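Local atomic coordinates of 6-pyruvoyl tetrahydrobiopterin synthase (Plasmodium vivax, PDB entry 3LX3), a protein that belongs to the 6-pyruvoyl tetrahydropterin synthase family and binds a zinc ion in a subunit built of helices packed on an antiparallel beta-sheet. Residues Gly138-Ile149 / Val159-Ser167. Sequence-based numbering, arbitrary orientation.
Sequences GLYILNQLIEEI and VNYMEVTVS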
ATOM      1  N   GLY A 138      13.438  17.998   5.984  1.00 18.41           N
ATOM      2  CA  GLY A 138      14.289  17.013   5.343  1.00 20.11           C
ATOM      3  C   GLY A 138      15.780  17.354   5.406  1.00 18.32           C
ATOM      4  O   GLY A 138      16.620  16.489   5.680  1.00 20.21           O
ATOM      5  N   LEU A 139      16.150  18.599   5.133  1.00 18.87           N
ATOM      6  CA  LEU A 139      17.541  19.019   5.257  1.00 18.22           C
ATOM      7  C   LEU A 139      18.092  18.777   6.664  1.00 19.78           C
ATOM      8  O   LEU A 139      19.206  18.307   6.824  1.00 21.45           O
ATOM      9  CB  LEU A 139      17.751  20.503   4.858  1.00 22.15           C
ATOM     10  CG  LEU A 139      17.737  20.942   3.404  1.00 28.01           C
ATOM     11  CD1 LEU A 139      17.937  22.473   3.383  1.00 31.75           C
ATOM     12  CD2 LEU A 139      18.848  20.258   2.576  1.00 29.71           C
ATOM     13  N   TYR A 140      17.292  19.123   7.677  1.00 19.72           N
ATOM     14  CA  TYR A 140      17.683  18.943   9.055  1.00 19.04           C
ATOM     15  C   TYR A 140      17.922  17.449   9.334  1.00 19.06           C
ATOM     16  O   TYR A 140      18.936  17.069   9.934  1.00 20.46           O
ATOM     17  CB  TYR A 140      16.590  19.497   9.996  1.00 18.91           C
ATOM     18  CG  TYR A 140      16.849  19.117  11.413  1.00 18.10           C
ATOM     19  CD1 TYR A 140      17.846  19.734  12.131  1.00 21.93           C
ATOM     20  CD2 TYR A 140      16.091  18.122  12.030  1.00 18.93           C
ATOM     21  CE1 TYR A 140      18.106  19.382  13.435  1.00 20.46           C
ATOM     22  CE2 TYR A 140      16.352  17.763  13.336  1.00 21.42           C
ATOM     23  CZ  TYR A 140      17.349  18.403  14.030  1.00 20.66           C
ATOM     24  OH  TYR A 140      17.621  18.041  15.334  1.00 25.98           O
ATOM     25  N   ILE A 141      16.981  16.615   8.889  1.00 18.06           N
ATOM     26  CA  ILE A 141      17.081  15.167   9.156  1.00 18.43           C
ATOM     27  C   ILE A 141      18.286  14.571   8.460  1.00 19.26           C
ATOM     28  O   ILE A 141      18.993  13.725   9.047  1.00 20.65           O
ATOM     29  CB  ILE A 141      15.799  14.447   8.788  1.00 19.29           C
ATOM     30  CG1 ILE A 141      14.709  14.852   9.772  1.00 21.81           C
ATOM     31  CG2 ILE A 141      15.986  12.914   8.764  1.00 19.55           C
ATOM     32  CD1 ILE A 141      13.393  14.227   9.539  1.00 21.23           C
ATOM     33  N   LEU A 142      18.524  14.974   7.227  1.00 18.09           N
ATOM     34  CA  LEU A 142      19.698  14.486   6.506  1.00 19.72           C
ATOM     35  C   LEU A 142      20.986  14.784   7.278  1.00 21.77           C
ATOM     36  O   LEU A 142      21.852  13.919   7.447  1.00 20.86           O
ATOM     37  CB  LEU A 142      19.786  15.122   5.110  1.00 18.57           C
ATOM     38  CG  LEU A 142      21.009  14.790   4.249  1.00 20.94           C
ATOM     39  CD1 LEU A 142      21.068  13.291   3.991  1.00 23.15           C
ATOM     40  CD2 LEU A 142      20.933  15.579   2.948  1.00 22.43           C
ATOM     41  N   ASN A 143      21.130  16.035   7.730  1.00 20.82           N
ATOM     42  CA  ASN A 143      22.309  16.407   8.491  1.00 24.23           C
ATOM     43  C   ASN A 143      22.430  15.585   9.781  1.00 22.89           C
ATOM     44  O   ASN A 143      23.509  15.077  10.117  1.00 23.30           O
ATOM     45  CB  ASN A 143      22.280  17.895   8.827  0.50 23.43           C
ATOM     46  CG  ASN A 143      23.570  18.366   9.446  0.50 27.51           C
ATOM     47  OD1 ASN A 143      24.597  18.400   8.785  0.50 26.83           O
ATOM     48  ND2 ASN A 143      23.521  18.732  10.720  0.50 30.39           N
ATOM     49  N   GLN A 144      21.330  15.418  10.485  1.00 21.45           N
ATOM     50  CA  GLN A 144      21.315  14.649  11.737  1.00 21.19           C
ATOM     51  C   GLN A 144      21.668  13.198  11.493  1.00 24.69           C
ATOM     52  O   GLN A 144      22.380  12.585  12.298  1.00 26.08           O
ATOM     53  CB  GLN A 144      19.967  14.737  12.441  1.00 24.46           C
ATOM     54  CG  GLN A 144      19.645  16.065  13.055  1.00 23.88           C
ATOM     55  CD  GLN A 144      20.659  16.512  14.088  1.00 28.46           C
ATOM     56  OE1 GLN A 144      21.358  17.507  13.909  1.00 36.03           O
ATOM     57  NE2 GLN A 144      20.790  15.731  15.127  1.00 31.66           N
ATOM     58  N   LEU A 145      21.185  12.645  10.386  1.00 21.70           N
ATOM     59  CA  LEU A 145      21.459  11.229  10.079  1.00 21.61           C
ATOM     60  C   LEU A 145      22.910  10.966   9.758  1.00 24.21           C
ATOM     61  O   LEU A 145      23.489   9.939  10.164  1.00 24.66           O
ATOM     62  CB  LEU A 145      20.575  10.716   8.935  1.00 24.57           C
ATOM     63  CG  LEU A 145      19.179  10.268   9.319  1.00 27.70           C
ATOM     64  CD1 LEU A 145      18.368   9.907   8.055  1.00 27.48           C
ATOM     65  CD2 LEU A 145      19.286   9.037  10.295  1.00 28.50           C
ATOM     66  N   ILE A 146      23.526  11.872   9.013  1.00 22.77           N
ATOM     67  CA  ILE A 146      24.913  11.713   8.696  1.00 23.52           C
ATOM     68  C   ILE A 146      25.724  11.788   9.992  1.00 27.43           C
ATOM     69  O   ILE A 146      26.646  11.004  10.185  1.00 26.60           O
ATOM     70  CB  ILE A 146      25.363  12.752   7.635  1.00 24.29           C
ATOM     71  CG1 ILE A 146      24.757  12.380   6.279  1.00 24.54           C
ATOM     72  CG2 ILE A 146      26.892  12.857   7.587  1.00 25.61           C
ATOM     73  CD1 ILE A 146      24.762  13.520   5.299  1.00 22.70           C
ATOM     74  N   GLU A 147      25.353  12.696  10.896  1.00 25.63           N
ATOM     75  CA  GLU A 147      26.034  12.787  12.199  1.00 28.79           C
ATOM     76  C   GLU A 147      25.873  11.520  13.043  1.00 29.29           C
ATOM     77  O   GLU A 147      26.826  11.039  13.662  1.00 30.54           O
ATOM     78  CB  GLU A 147      25.551  14.004  13.008  1.00 32.13           C
ATOM     79  CG  GLU A 147      25.989  15.355  12.460  1.00 43.69           C
ATOM     80  CD  GLU A 147      25.830  16.500  13.482  1.00 53.89           C
ATOM     81  OE1 GLU A 147      25.993  16.253  14.703  1.00 59.78           O
ATOM     82  OE2 GLU A 147      25.566  17.645  13.054  1.00 57.85           O
ATOM     83  N   GLU A 148      24.661  10.979  13.058  1.00 26.99           N
ATOM     84  CA  GLU A 148      24.349   9.807  13.887  1.00 27.83           C
ATOM     85  C   GLU A 148      24.954   8.518  13.374  1.00 29.23           C
ATOM     86  O   GLU A 148      25.408   7.692  14.183  1.00 29.85           O
ATOM     87  CB  GLU A 148      22.833   9.624  14.027  1.00 27.74           C
ATOM     88  CG  GLU A 148      22.158  10.723  14.831  1.00 33.87           C
ATOM     89  CD  GLU A 148      22.266  10.541  16.335  1.00 37.21           C
ATOM     90  OE1 GLU A 148      22.905   9.573  16.796  1.00 37.06           O
ATOM     91  OE2 GLU A 148      21.659  11.376  17.050  1.00 47.54           O
ATOM     92  N   ILE A 149      24.941   8.317  12.057  1.00 27.43           N
ATOM     93  CA  ILE A 149      25.616   7.141  11.466  1.00 25.67           C
ATOM     94  C   ILE A 149      27.132   7.287  11.528  1.00 29.19           C
ATOM     95  O   ILE A 149      27.845   6.280  11.716  1.00 30.43           O
ATOM     96  CB  ILE A 149      25.120   6.848  10.028  1.00 24.88           C
ATOM     97  CG1 ILE A 149      23.608   6.613  10.040  1.00 25.78           C
ATOM     98  CG2 ILE A 149      25.843   5.593   9.439  1.00 25.92           C
ATOM     99  CD1 ILE A 149      22.907   6.636   8.651  1.00 26.22           C
ATOM    100  N   VAL A 159      30.444   4.583   1.213  1.00 22.01           N
ATOM    101  CA  VAL A 159      29.238   5.333   0.908  1.00 24.04           C
ATOM    102  C   VAL A 159      29.635   6.710   0.385  1.00 23.41           C
ATOM    103  O   VAL A 159      30.459   7.377   0.991  1.00 24.22           O
ATOM    104  CB  VAL A 159      28.324   5.454   2.134  1.00 22.71           C
ATOM    105  CG1 VAL A 159      27.102   6.365   1.835  1.00 21.51           C
ATOM    106  CG2 VAL A 159      27.820   4.065   2.524  1.00 22.80           C
ATOM    107  N   ASN A 160      29.082   7.094  -0.765  1.00 22.24           N
ATOM    108  CA  ASN A 160      29.349   8.418  -1.333  1.00 22.09           C
ATOM    109  C   ASN A 160      28.130   9.304  -1.619  1.00 21.93           C
ATOM    110  O   ASN A 160      28.248  10.380  -2.211  1.00 23.97           O
ATOM    111  CB  ASN A 160      30.239   8.344  -2.557  1.00 26.73           C
ATOM    112  CG  ASN A 160      29.570   7.746  -3.758  1.00 30.28           C
ATOM    113  OD1 ASN A 160      28.423   7.375  -3.745  1.00 27.20           O
ATOM    114  ND2 ASN A 160      30.309   7.725  -4.857  1.00 34.71           N
ATOM    115  N   TYR A 161      26.965   8.846  -1.160  1.00 19.80           N
ATOM    116  CA  TYR A 161      25.720   9.555  -1.422  1.00 20.61           C
ATOM    117  C   TYR A 161      24.705   9.189  -0.365  1.00 19.44           C
ATOM    118  O   TYR A 161      24.510   8.004  -0.069  1.00 20.27           O
ATOM    119  CB  TYR A 161      25.193   9.132  -2.782  1.00 22.03           C
ATOM    120  CG  TYR A 161      23.908   9.789  -3.222  1.00 20.69           C
ATOM    121  CD1 TYR A 161      23.921  11.039  -3.845  1.00 26.71           C
ATOM    122  CD2 TYR A 161      22.701   9.155  -3.056  1.00 20.94           C
ATOM    123  CE1 TYR A 161      22.710  11.633  -4.268  1.00 25.04           C
ATOM    124  CE2 TYR A 161      21.493   9.746  -3.473  1.00 23.04           C
ATOM    125  CZ  TYR A 161      21.528  10.967  -4.089  1.00 24.25           C
ATOM    126  OH  TYR A 161      20.379  11.600  -4.497  1.00 25.61           O
ATOM    127  N   MET A 162      24.075  10.225   0.221  1.00 19.54           N
ATOM    128  CA  MET A 162      23.054  10.066   1.258  1.00 19.14           C
ATOM    129  C   MET A 162      21.871  10.923   0.850  1.00 19.21           C
ATOM    130  O   MET A 162      22.054  12.052   0.397  1.00 19.73           O
ATOM    131  CB  MET A 162      23.586  10.553   2.617  1.00 21.12           C
ATOM    132  CG  MET A 162      24.696   9.653   3.167  1.00 21.79           C
ATOM    133  SD  MET A 162      24.037   8.170   3.878  1.00 23.82           S
ATOM    134  CE  MET A 162      23.337   8.846   5.366  1.00 21.40           C
ATOM    135  N   GLU A 163      20.677  10.352   0.977  1.00 19.21           N
ATOM    136  CA  GLU A 163      19.454  11.026   0.513  1.00 18.43           C
ATOM    137  C   GLU A 163      18.289  10.690   1.431  1.00 17.16           C
ATOM    138  O   GLU A 163      18.018   9.529   1.734  1.00 20.12           O
ATOM    139  CB  GLU A 163      19.144  10.578  -0.913  1.00 20.14           C
ATOM    140  CG  GLU A 163      17.829  11.069  -1.487  1.00 20.66           C
ATOM    141  CD  GLU A 163      17.430  10.284  -2.732  1.00 21.08           C
ATOM    142  OE1 GLU A 163      18.092  10.470  -3.770  1.00 27.91           O
ATOM    143  OE2 GLU A 163      16.429   9.564  -2.660  1.00 23.64           O
ATOM    144  N   VAL A 164      17.609  11.727   1.902  1.00 16.60           N
ATOM    145  CA  VAL A 164      16.436  11.603   2.735  1.00 17.29           C
ATOM    146  C   VAL A 164      15.190  12.103   2.019  1.00 17.31           C
ATOM    147  O   VAL A 164      15.216  13.148   1.353  1.00 18.34           O
ATOM    148  CB  VAL A 164      16.640  12.419   4.055  1.00 20.37           C
ATOM    149  CG1 VAL A 164      15.369  12.794   4.744  1.00 25.49           C
ATOM    150  CG2 VAL A 164      17.614  11.652   4.997  1.00 21.79           C
ATOM    151  N   THR A 165      14.106  11.338   2.165  1.00 16.93           N
ATOM    152  CA  THR A 165      12.769  11.737   1.742  1.00 17.04           C
ATOM    153  C   THR A 165      11.933  11.875   2.997  1.00 17.94           C
ATOM    154  O   THR A 165      11.864  10.966   3.804  1.00 20.46           O
ATOM    155  CB  THR A 165      12.151  10.731   0.760  1.00 17.78           C
ATOM    156  OG1 THR A 165      13.005  10.647  -0.400  1.00 19.79           O
ATOM    157  CG2 THR A 165      10.755  11.185   0.367  1.00 19.07           C
ATOM    158  N   VAL A 166      11.297  13.035   3.155  1.00 17.11           N
ATOM    159  CA  VAL A 166      10.327  13.278   4.244  1.00 17.46           C
ATOM    160  C   VAL A 166       8.980  13.551   3.603  1.00 18.22           C
ATOM    161  O   VAL A 166       8.839  14.289   2.616  1.00 17.74           O
ATOM    162  CB  VAL A 166      10.750  14.471   5.110  1.00 17.98           C
ATOM    163  CG1 VAL A 166       9.617  14.800   6.140  1.00 23.51           C
ATOM    164  CG2 VAL A 166      12.072  14.207   5.812  1.00 20.14           C
ATOM    165  N   SER A 167       7.946  12.942   4.169  1.00 20.78           N
ATOM    166  CA  SER A 167       6.573  13.287   3.777  1.00 25.21           C
ATOM    167  C   SER A 167       5.770  13.806   4.949  1.00 22.94           C
ATOM    168  O   SER A 167       5.878  13.246   6.039  1.00 20.79           O
ATOM    169  CB  SER A 167       5.925  12.085   3.164  1.00 24.97           C
ATOM    170  OG  SER A 167       5.743  11.021   4.034  1.00 29.73           O
TER
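Met162 meets Ile146 and Ile149 near the C-terminal end of helix 134-149. Its flexible, unbranched chain bends at both chi2 (-78°) and chi3, folding the terminal methyl back against the helix: CE lies 3.9 Å from Ile146 CG1 and 4.0 Å from Ile149 CD1. The side chains of Ile146 and Met162 run alongside each other, pointing opposite ways, while Leu142 CD1 reaches the root of the same chain, 4.0 Å from Met162 CB. Glu163, the next residue, turns from the helix to the other face of the strand, where its OE1 accepts a hydrogen bond from Tyr161 OH and OE2 forms a salt bridge with Arg57. Strand 161-167 lies between strands 48-61 and 172-179 of an antiparallel sheet, and helix 134-149 packs over one face of it, as expected of the alpha/beta T-fold of this family; Leu145 and Ile141 also touch helix 71-85. Val164 comes next, its compact branched side chain dividing the work: CG2 presses on Leu145 CD1 at 3.6 Å and on the helix backbone at Leu142 CA, whereas CG1 faces Ile141 CG2. Val166 lies across from Gly138, close to the helix backbone: its CG2 rests directly on Gly138 CA at 3.6 Å and also meets Ile141 CD1 at 4.0 Å.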